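Local coordinates for protein SusD homolog (Bacteroides thetaiotaomicron VPI-5482, PDB 3FDH) that probably binds glycans at the cell surface as a SusD/RagB-family outer-membrane lipoprotein, handing them to a partner transporter, at residues 182-187 / 192-197; 31-36 / 238-243; 179-182 / 187-190. One frame throughout, in Å; residues are numbered along the deposited sequence.

Contacts 1 and 3 both belong to the loop that leads into helix 191-208: contact 3 folds the loop back on itself, and contact 1 lays it against the first turns of the helix. Contact 2 joins helix 21-37 to strand 238-240, its two segments more than 200 residues apart in sequence, and lies nearest the middle of the chain, about 11 Å from its centre. Contacts 1 and 2 are largely buried, whereas contact 3, about 24 Å out, is partly exposed. Their chemistry follows: a carboxylate-indole bond among aromatic rings in contact 1, mostly apolar side-chain packing in contact 2, and side-chain methyls set against the backbone of a tight turn in contact 3.

Contact 1. Residues 182-187 / 192-197; sequences EQDFLY and DKWLKF
A chi1 of 176° turns the Asp184 carboxylate away from the backbone N and up to the indole of Trp194, while Tyr187, whose CG lies opposite the carbonyl carbon (chi1 -69°), sends its ring along the start of the helix. Trp194 NE1 donates to Asp184 OD2 at 2.8 Å in a nearly straight bond; the oxygen lies close to the indole plane, although the N-H approaches OD2 from above the carboxylate plane. The other oxygen, OD1, takes the backbone N atoms of Leu186 and Tyr187 from one face, the first closing an Asx turn, the second extending it to an Asx motif, and OD2 also accepts from Gly189 N. With an alanine in place of Asp184, the indole N-H and these three backbone amides are likely to lose the carboxylate that holds them, leaving the turn freer to shift.

The Tyr187 ring directs its edge at the face of the Trp194 five-membered ring in a T-shaped pair, centroids 4.9 Å apart and planes at 76°. Over one Tyr187 face lies Lys193 CB, 3.6 Å from the ring centroid, a CH-pi contact. Leu186 CD2 sits over the six-membered ring of Trp194 and also meets Phe197 CE2 at 3.5 Å. Tyr187 OH is hydrogen-bonded to Asp236 O. Helix 106-127 adds Met111 against Asp184 and Trp194, and Ala238 of strand 238-240 packs on Tyr187 and Phe197.

Contact 2. Residues 31-36 / 238-243; sequences STAFSN and AAFDIY
Apolar contact carries this meeting of helix and strand, and Ala33 and Phe240 make its centre. The Ala33 methyl presses on the root of the Phe240 side chain, CB lying 3.6 Å from Phe240 CG and equally near its CB. Phe240 has its CG anti to the backbone N (chi1 -179°), which carries the ring out from the strand. The small methyl lets the backbones come close, with the CA atoms of Ala33 and Phe240 6.6 Å apart.

Helix 21-37 here packs on a short two-stranded antiparallel sheet, 238-240 with 330-331, within a largely helical SusD-like fold. The helix widens into a pi-type turn at 32-36, where Ser31 O accepts from both Ser35 N and Asn36 N.

Aromatic contact is looser. Phe34 and Tyr243 bring their side chains together at a slant: Phe34 CD1 stands 4.1 Å from Tyr243 CE1, and Tyr243 OH lies at the edge of the Phe34 ring, 3.9 Å from CD1. Pro250 of helix 250-258 touches both side chains.

Polar pairing is made with other parts of the chain. Tyr243 OH is hydrogen-bonded to Thr330 OG1 on the partner strand, and the Thr330 side chain also touches Ala33.

Contact 3. Residues 179-182 / 187-190; sequences DVTE and YAGD
Gly189 brings its backbone so near Thr181 that their CA atoms are 4.3 Å apart, yet the two segments are not joined by a conventional hydrogen bond. The close approach is made at a type I' beta turn running from Tyr187 to Asp190, closed by the backbone bond from Asp190 N to Tyr187 O. Ala188 and Gly189, its two central residues, both have positive phi. A CB on Gly189 would point at the facing segment and fall only 2.9 Å from Thr181 OG1, a clash; the bare CA instead lies beside the Val180 methyl CG1.

The facing segment has a turn of its own. Asp179 OD1 accepts from Thr181 N, forming an Asx turn, and takes a second, short bond of 2.6 Å from Thr181 OG1. The two donors approach differently: the hydroxyl comes on the syn side, 17° out of the carboxylate plane, whereas the amide comes from well above that plane. The hydroxyl bond helps fix the rotation of the Thr181 side chain, whose OG1 lies opposite the carbonyl carbon (chi1 -62°) and whose methyl CG2 is thereby turned to Ala188. That methyl stands 3.3 Å from Ala188 O and 4.3 Å from Ala188 CB.

The turn delivers the chain to helix 191-208: Asp190 occupies the N-cap position, its OD1 accepting weak hydrogen bonds from Asp192 N and Lys193 N. On the other segment, Val180 packs inward against Thr108 and Met111 of helix 106-127 and Arg22 and Leu25 of helix 21-37, and so ties segment 179-182 to both helices. A CA-H...O contact also links the two backbones, Ala188 CA lying 3.5 Å from Thr181 O with an angle of 154° at the hydrogen.

Contact 1. Residues 182-187 / 192-197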
loop_
_atom_site.group_PDB
_atom_site.type_symbol
_atom_site.label_atom_id
_atom_site.label_comp_id
_atom_site.label_asym_id
_atom_site.label_seq_id
_atom_site.Cartn_x
_atom_site.Cartn_y
_atom_site.Cartn_z
ATOM N N GLU A 182 1.053 10.538 23.398
ATOM C CA GLU A 182 1.824 11.477 22.560
ATOM C C GLU A 182 2.780 10.778 21.606
ATOM O O GLU A 182 3.237 11.364 20.614
ATOM C CB GLU A 182 2.558 12.504 23.440
ATOM C CG GLU A 182 1.603 13.392 24.274
ATOM C CD GLU A 182 0.605 14.202 23.432
ATOM O OE1 GLU A 182 0.900 14.504 22.247
ATOM O OE2 GLU A 182 -0.472 14.565 23.982
ATOM N N GLN A 183 3.019 9.499 21.879
ATOM C CA GLN A 183 3.930 8.673 21.064
ATOM C C GLN A 183 3.181 7.863 20.011
ATOM O O GLN A 183 3.744 7.397 19.027
ATOM C CB GLN A 183 4.743 7.730 21.946
ATOM C CG GLN A 183 5.838 8.413 22.774
ATOM C CD GLN A 183 5.305 9.210 23.907
ATOM O OE1 GLN A 183 4.605 8.675 24.762
ATOM N NE2 GLN A 183 5.670 10.502 23.964
ATOM N N ASP A 184 1.888 7.705 20.229
ATOM C CA ASP A 184 1.017 6.962 19.296
ATOM C C ASP A 184 0.555 7.908 18.184
ATOM O O ASP A 184 -0.477 8.586 18.287
ATOM C CB ASP A 184 -0.192 6.373 20.026
ATOM C CG ASP A 184 -1.156 5.693 19.081
ATOM O OD1 ASP A 184 -0.788 5.555 17.874
ATOM O OD2 ASP A 184 -2.273 5.325 19.517
ATOM N N PHE A 185 1.383 7.994 17.170
ATOM C CA PHE A 185 1.148 8.871 16.023
ATOM C C PHE A 185 0.037 8.355 15.108
ATOM O O PHE A 185 -0.362 9.015 14.152
ATOM C CB PHE A 185 2.423 9.075 15.189
ATOM C CG PHE A 185 3.543 9.723 15.940
ATOM C CD1 PHE A 185 3.311 10.869 16.685
ATOM C CD2 PHE A 185 4.828 9.208 15.866
ATOM C CE1 PHE A 185 4.355 11.461 17.373
ATOM C CE2 PHE A 185 5.858 9.799 16.530
ATOM C CZ PHE A 185 5.635 10.924 17.287
ATOM N N LEU A 186 -0.485 7.183 15.421
ATOM C CA LEU A 186 -1.542 6.625 14.607
ATOM C C LEU A 186 -2.883 6.995 15.215
ATOM O O LEU A 186 -3.718 7.620 14.563
ATOM C CB LEU A 186 -1.376 5.118 14.486
ATOM C CG LEU A 186 -1.782 4.509 13.173
ATOM C CD1 LEU A 186 -0.916 5.134 12.025
ATOM C CD2 LEU A 186 -1.589 2.997 13.275
ATOM N N TYR A 187 -3.062 6.686 16.494
ATOM C CA TYR A 187 -4.359 6.863 17.137
ATOM C C TYR A 187 -4.396 7.622 18.476
ATOM O O TYR A 187 -5.423 7.677 19.143
ATOM C CB TYR A 187 -5.040 5.518 17.302
ATOM C CG TYR A 187 -5.495 4.850 16.013
ATOM C CD1 TYR A 187 -6.423 5.435 15.179
ATOM C CD2 TYR A 187 -5.059 3.592 15.692
ATOM C CE1 TYR A 187 -6.895 4.787 14.061
ATOM C CE2 TYR A 187 -5.521 2.934 14.587
ATOM C CZ TYR A 187 -6.411 3.541 13.750
ATOM O OH TYR A 187 -6.886 2.880 12.651
ATOM N N ASP A 192 -9.259 1.249 21.174
ATOM C CA ASP A 192 -10.429 0.699 20.457
ATOM C C ASP A 192 -10.233 0.845 18.964
ATOM O O ASP A 192 -10.657 -0.001 18.193
ATOM C CB ASP A 192 -11.735 1.371 20.888
ATOM C CG ASP A 192 -12.153 0.992 22.313
ATOM O OD1 ASP A 192 -11.753 -0.093 22.802
ATOM O OD2 ASP A 192 -12.888 1.787 22.941
ATOM N N LYS A 193 -9.575 1.930 18.573
ATOM C CA LYS A 193 -9.242 2.182 17.168
ATOM C C LYS A 193 -8.133 1.229 16.732
ATOM O O LYS A 193 -8.146 0.695 15.631
ATOM C CB LYS A 193 -8.879 3.644 16.933
ATOM C CG LYS A 193 -10.095 4.536 17.048
ATOM C CD LYS A 193 -9.839 5.910 16.512
ATOM C CE LYS A 193 -11.139 6.672 16.383
ATOM N NZ LYS A 193 -10.947 7.956 15.714
ATOM N N TRP A 194 -7.188 0.972 17.620
ATOM C CA TRP A 194 -6.161 -0.015 17.287
ATOM C C TRP A 194 -6.798 -1.383 17.095
ATOM O O TRP A 194 -6.409 -2.161 16.227
ATOM C CB TRP A 194 -5.051 -0.113 18.337
ATOM C CG TRP A 194 -3.979 0.928 18.183
ATOM C CD1 TRP A 194 -3.966 2.183 18.729
ATOM C CD2 TRP A 194 -2.766 0.804 17.444
ATOM N NE1 TRP A 194 -2.810 2.850 18.368
ATOM C CE2 TRP A 194 -2.053 2.016 17.597
ATOM C CE3 TRP A 194 -2.181 -0.235 16.710
ATOM C CZ2 TRP A 194 -0.826 2.227 17.030
ATOM C CZ3 TRP A 194 -0.953 -0.015 16.135
ATOM C CH2 TRP A 194 -0.286 1.206 16.294
ATOM N N LEU A 195 -7.799 -1.659 17.906
ATOM C CA LEU A 195 -8.465 -2.960 17.877
ATOM C C LEU A 195 -9.153 -3.092 16.513
ATOM O O LEU A 195 -9.095 -4.128 15.846
ATOM C CB LEU A 195 -9.444 -3.082 19.064
ATOM C CG LEU A 195 -10.027 -4.452 19.380
ATOM C CD1 LEU A 195 -8.931 -5.438 19.761
ATOM C CD2 LEU A 195 -10.987 -4.256 20.543
ATOM N N LYS A 196 -9.770 -2.001 16.081
ATOM C CA LYS A 196 -10.424 -1.979 14.745
ATOM C C LYS A 196 -9.413 -2.207 13.628
ATOM O O LYS A 196 -9.676 -2.906 12.646
ATOM C CB LYS A 196 -11.161 -0.673 14.508
ATOM C CG LYS A 196 -12.403 -0.538 15.295
ATOM C CD LYS A 196 -13.082 0.765 14.993
ATOM C CE LYS A 196 -14.401 0.860 15.689
ATOM N NZ LYS A 196 -14.920 2.255 15.586
ATOM N N PHE A 197 -8.261 -1.578 13.796
ATOM C CA PHE A 197 -7.136 -1.686 12.855
ATOM C C PHE A 197 -6.674 -3.151 12.830
ATOM O O PHE A 197 -6.488 -3.754 11.763
ATOM C CB PHE A 197 -6.015 -0.696 13.260
ATOM C CG PHE A 197 -4.772 -0.723 12.400
ATOM C CD1 PHE A 197 -4.810 -1.071 11.041
ATOM C CD2 PHE A 197 -3.560 -0.293 12.940
ATOM C CE1 PHE A 197 -3.625 -1.080 10.262
ATOM C CE2 PHE A 197 -2.396 -0.274 12.173
ATOM C CZ PHE A 197 -2.448 -0.630 10.827
#

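Contact 2. Residues 31-36 / 238-243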
loop_
_atom_site.group_PDB
_atom_site.type_symbol
_atom_site.label_atom_id
_atom_site.label_comp_id
_atom_site.label_asym_id
_atom_site.label_seq_id
_atom_site.Cartn_x
_atom_site.Cartn_y
_atom_site.Cartn_z
ATOM N N SER A 31 8.483 4.918 11.224
ATOM C CA SER A 31 9.245 4.146 10.237
ATOM C C SER A 31 8.375 3.218 9.398
ATOM O O SER A 31 8.614 3.067 8.180
ATOM C CB SER A 31 10.411 3.389 10.887
ATOM O OG SER A 31 9.969 2.327 11.701
ATOM N N THR A 32 7.363 2.633 10.025
ATOM C CA THR A 32 6.450 1.722 9.320
ATOM C C THR A 32 5.665 2.467 8.241
ATOM O O THR A 32 5.484 1.968 7.125
ATOM C CB THR A 32 5.551 0.914 10.277
ATOM O OG1 THR A 32 6.396 0.131 11.136
ATOM C CG2 THR A 32 4.653 -0.020 9.491
ATOM N N ALA A 33 5.234 3.670 8.565
ATOM C CA ALA A 33 4.453 4.474 7.613
ATOM C C ALA A 33 5.352 5.068 6.550
ATOM O O ALA A 33 5.259 4.772 5.359
ATOM C CB ALA A 33 3.694 5.563 8.347
ATOM N N PHE A 34 6.267 5.889 7.019
ATOM C CA PHE A 34 7.126 6.670 6.124
ATOM C C PHE A 34 8.095 5.879 5.229
ATOM O O PHE A 34 8.206 6.157 4.027
ATOM C CB PHE A 34 7.919 7.716 6.907
ATOM C CG PHE A 34 8.628 8.684 6.022
ATOM C CD1 PHE A 34 7.980 9.822 5.566
ATOM C CD2 PHE A 34 9.922 8.451 5.621
ATOM C CE1 PHE A 34 8.627 10.728 4.709
ATOM C CE2 PHE A 34 10.581 9.352 4.769
ATOM C CZ PHE A 34 9.917 10.493 4.319
ATOM N N SER A 35 8.800 4.929 5.822
ATOM C CA SER A 35 9.848 4.197 5.117
ATOM C C SER A 35 9.506 2.808 4.603
ATOM O O SER A 35 10.021 2.359 3.585
ATOM C CB SER A 35 11.058 4.051 6.037
ATOM O OG SER A 35 11.587 5.314 6.415
ATOM N N ASN A 36 8.668 2.118 5.351
ATOM C CA ASN A 36 8.342 0.739 5.080
ATOM C C ASN A 36 7.186 0.512 4.147
ATOM O O ASN A 36 7.359 -0.107 3.105
ATOM C CB ASN A 36 8.128 -0.005 6.388
ATOM C CG ASN A 36 9.358 0.056 7.276
ATOM O OD1 ASN A 36 10.405 0.597 6.861
ATOM N ND2 ASN A 36 9.250 -0.467 8.482
ATOM N N ALA A 238 -6.513 3.780 9.623
ATOM C CA ALA A 238 -5.135 3.835 10.136
ATOM C C ALA A 238 -4.283 4.755 9.279
ATOM O O ALA A 238 -3.726 4.355 8.263
ATOM C CB ALA A 238 -4.554 2.479 10.198
ATOM N N ALA A 239 -4.255 6.001 9.727
ATOM C CA ALA A 239 -3.580 7.073 9.026
ATOM C C ALA A 239 -2.513 7.698 9.880
ATOM O O ALA A 239 -2.738 8.077 11.004
ATOM C CB ALA A 239 -4.585 8.139 8.619
ATOM N N PHE A 240 -1.351 7.812 9.279
ATOM C CA PHE A 240 -0.212 8.495 9.881
ATOM C C PHE A 240 -0.357 9.863 9.277
ATOM O O PHE A 240 -0.009 10.071 8.102
ATOM C CB PHE A 240 1.080 7.826 9.450
ATOM C CG PHE A 240 2.305 8.433 10.034
ATOM C CD1 PHE A 240 2.627 8.227 11.357
ATOM C CD2 PHE A 240 3.178 9.165 9.243
ATOM C CE1 PHE A 240 3.765 8.768 11.912
ATOM C CE2 PHE A 240 4.336 9.715 9.793
ATOM C CZ PHE A 240 4.617 9.526 11.148
ATOM N N ASP A 241 -0.875 10.785 10.091
ATOM C CA ASP A 241 -1.279 12.077 9.612
ATOM C C ASP A 241 -0.595 13.192 10.386
ATOM O O ASP A 241 -1.255 14.052 10.928
ATOM C CB ASP A 241 -2.795 12.136 9.787
ATOM C CG ASP A 241 -3.471 13.231 8.959
ATOM O OD1 ASP A 241 -2.843 13.889 8.100
ATOM O OD2 ASP A 241 -4.687 13.411 9.164
ATOM N N ILE A 242 0.727 13.151 10.441
ATOM C CA ILE A 242 1.471 14.147 11.208
ATOM C C ILE A 242 2.366 14.985 10.305
ATOM O O ILE A 242 3.235 15.720 10.767
ATOM C CB ILE A 242 2.300 13.501 12.381
ATOM C CG1 ILE A 242 3.521 12.731 11.853
ATOM C CG2 ILE A 242 1.401 12.596 13.229
ATOM C CD1 ILE A 242 4.448 12.151 12.946
ATOM N N TYR A 243 2.123 14.896 9.011
ATOM C CA TYR A 243 2.950 15.665 8.064
ATOM C C TYR A 243 2.687 17.164 8.143
ATOM O O TYR A 243 1.570 17.617 8.445
ATOM C CB TYR A 243 2.788 15.165 6.620
ATOM C CG TYR A 243 3.142 13.717 6.486
ATOM C CD1 TYR A 243 4.353 13.237 6.966
ATOM C CD2 TYR A 243 2.277 12.827 5.870
ATOM C CE1 TYR A 243 4.691 11.890 6.848
ATOM C CE2 TYR A 243 2.595 11.486 5.733
ATOM C CZ TYR A 243 3.801 11.020 6.234
ATOM O OH TYR A 243 4.140 9.694 6.097
#

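Contact 3. Residues 179-182 / 187-190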
loop_
_atom_site.group_PDB
_atom_site.type_symbol
_atom_site.label_atom_id
_atom_site.label_comp_id
_atom_site.label_asym_id
_atom_site.label_seq_id
_atom_site.Cartn_x
_atom_site.Cartn_y
_atom_site.Cartn_z
ATOM N N ASP A 179 1.409 6.494 29.977
ATOM C CA ASP A 179 0.580 7.061 28.897
ATOM C C ASP A 179 1.333 7.201 27.573
ATOM O O ASP A 179 2.290 7.971 27.446
ATOM C CB ASP A 179 0.012 8.420 29.331
ATOM C CG ASP A 179 -1.053 8.930 28.383
ATOM O OD1 ASP A 179 -1.421 8.186 27.440
ATOM O OD2 ASP A 179 -1.521 10.073 28.603
ATOM N N VAL A 180 0.838 6.468 26.584
ATOM C CA VAL A 180 1.474 6.352 25.277
ATOM C C VAL A 180 0.933 7.371 24.270
ATOM O O VAL A 180 1.416 7.489 23.140
ATOM C CB VAL A 180 1.237 4.939 24.673
ATOM C CG1 VAL A 180 -0.231 4.819 24.194
ATOM C CG2 VAL A 180 2.219 4.683 23.523
ATOM N N THR A 181 -0.041 8.124 24.733
ATOM C CA THR A 181 -0.784 9.036 23.868
ATOM C C THR A 181 0.050 9.844 22.886
ATOM O O THR A 181 -0.221 9.853 21.696
ATOM C CB THR A 181 -1.675 10.023 24.666
ATOM O OG1 THR A 181 -2.648 9.282 25.405
ATOM C CG2 THR A 181 -2.408 10.966 23.723
ATOM N N GLU A 182 1.053 10.538 23.398
ATOM C CA GLU A 182 1.824 11.477 22.560
ATOM C C GLU A 182 2.780 10.778 21.606
ATOM O O GLU A 182 3.237 11.364 20.614
ATOM C CB GLU A 182 2.558 12.504 23.440
ATOM C CG GLU A 182 1.603 13.392 24.274
ATOM C CD GLU A 182 0.605 14.202 23.432
ATOM O OE1 GLU A 182 0.900 14.504 22.247
ATOM O OE2 GLU A 182 -0.472 14.565 23.982
ATOM N N TYR A 187 -3.062 6.686 16.494
ATOM C CA TYR A 187 -4.359 6.863 17.137
ATOM C C TYR A 187 -4.396 7.622 18.476
ATOM O O TYR A 187 -5.423 7.677 19.143
ATOM C CB TYR A 187 -5.040 5.518 17.302
ATOM C CG TYR A 187 -5.495 4.850 16.013
ATOM C CD1 TYR A 187 -6.423 5.435 15.179
ATOM C CD2 TYR A 187 -5.059 3.592 15.692
ATOM C CE1 TYR A 187 -6.895 4.787 14.061
ATOM C CE2 TYR A 187 -5.521 2.934 14.587
ATOM C CZ TYR A 187 -6.411 3.541 13.750
ATOM O OH TYR A 187 -6.886 2.880 12.651
ATOM N N ALA A 188 -3.283 8.221 18.859
ATOM C CA ALA A 188 -3.262 9.064 20.063
ATOM C C ALA A 188 -3.757 8.340 21.297
ATOM O O ALA A 188 -4.445 8.911 22.166
ATOM C CB ALA A 188 -4.066 10.348 19.832
ATOM N N GLY A 189 -3.403 7.065 21.350
ATOM C CA GLY A 189 -3.674 6.213 22.514
ATOM C C GLY A 189 -5.021 5.527 22.577
ATOM O O GLY A 189 -5.332 4.830 23.543
ATOM N N ASP A 190 -5.824 5.730 21.538
ATOM C CA ASP A 190 -7.151 5.090 21.465
ATOM C C ASP A 190 -7.051 3.593 21.118
ATOM O O ASP A 190 -6.943 3.227 19.936
ATOM C CB ASP A 190 -8.012 5.799 20.426
ATOM C CG ASP A 190 -9.461 5.377 20.503
ATOM O OD1 ASP A 190 -9.727 4.249 20.961
ATOM O OD2 ASP A 190 -10.322 6.181 20.115
#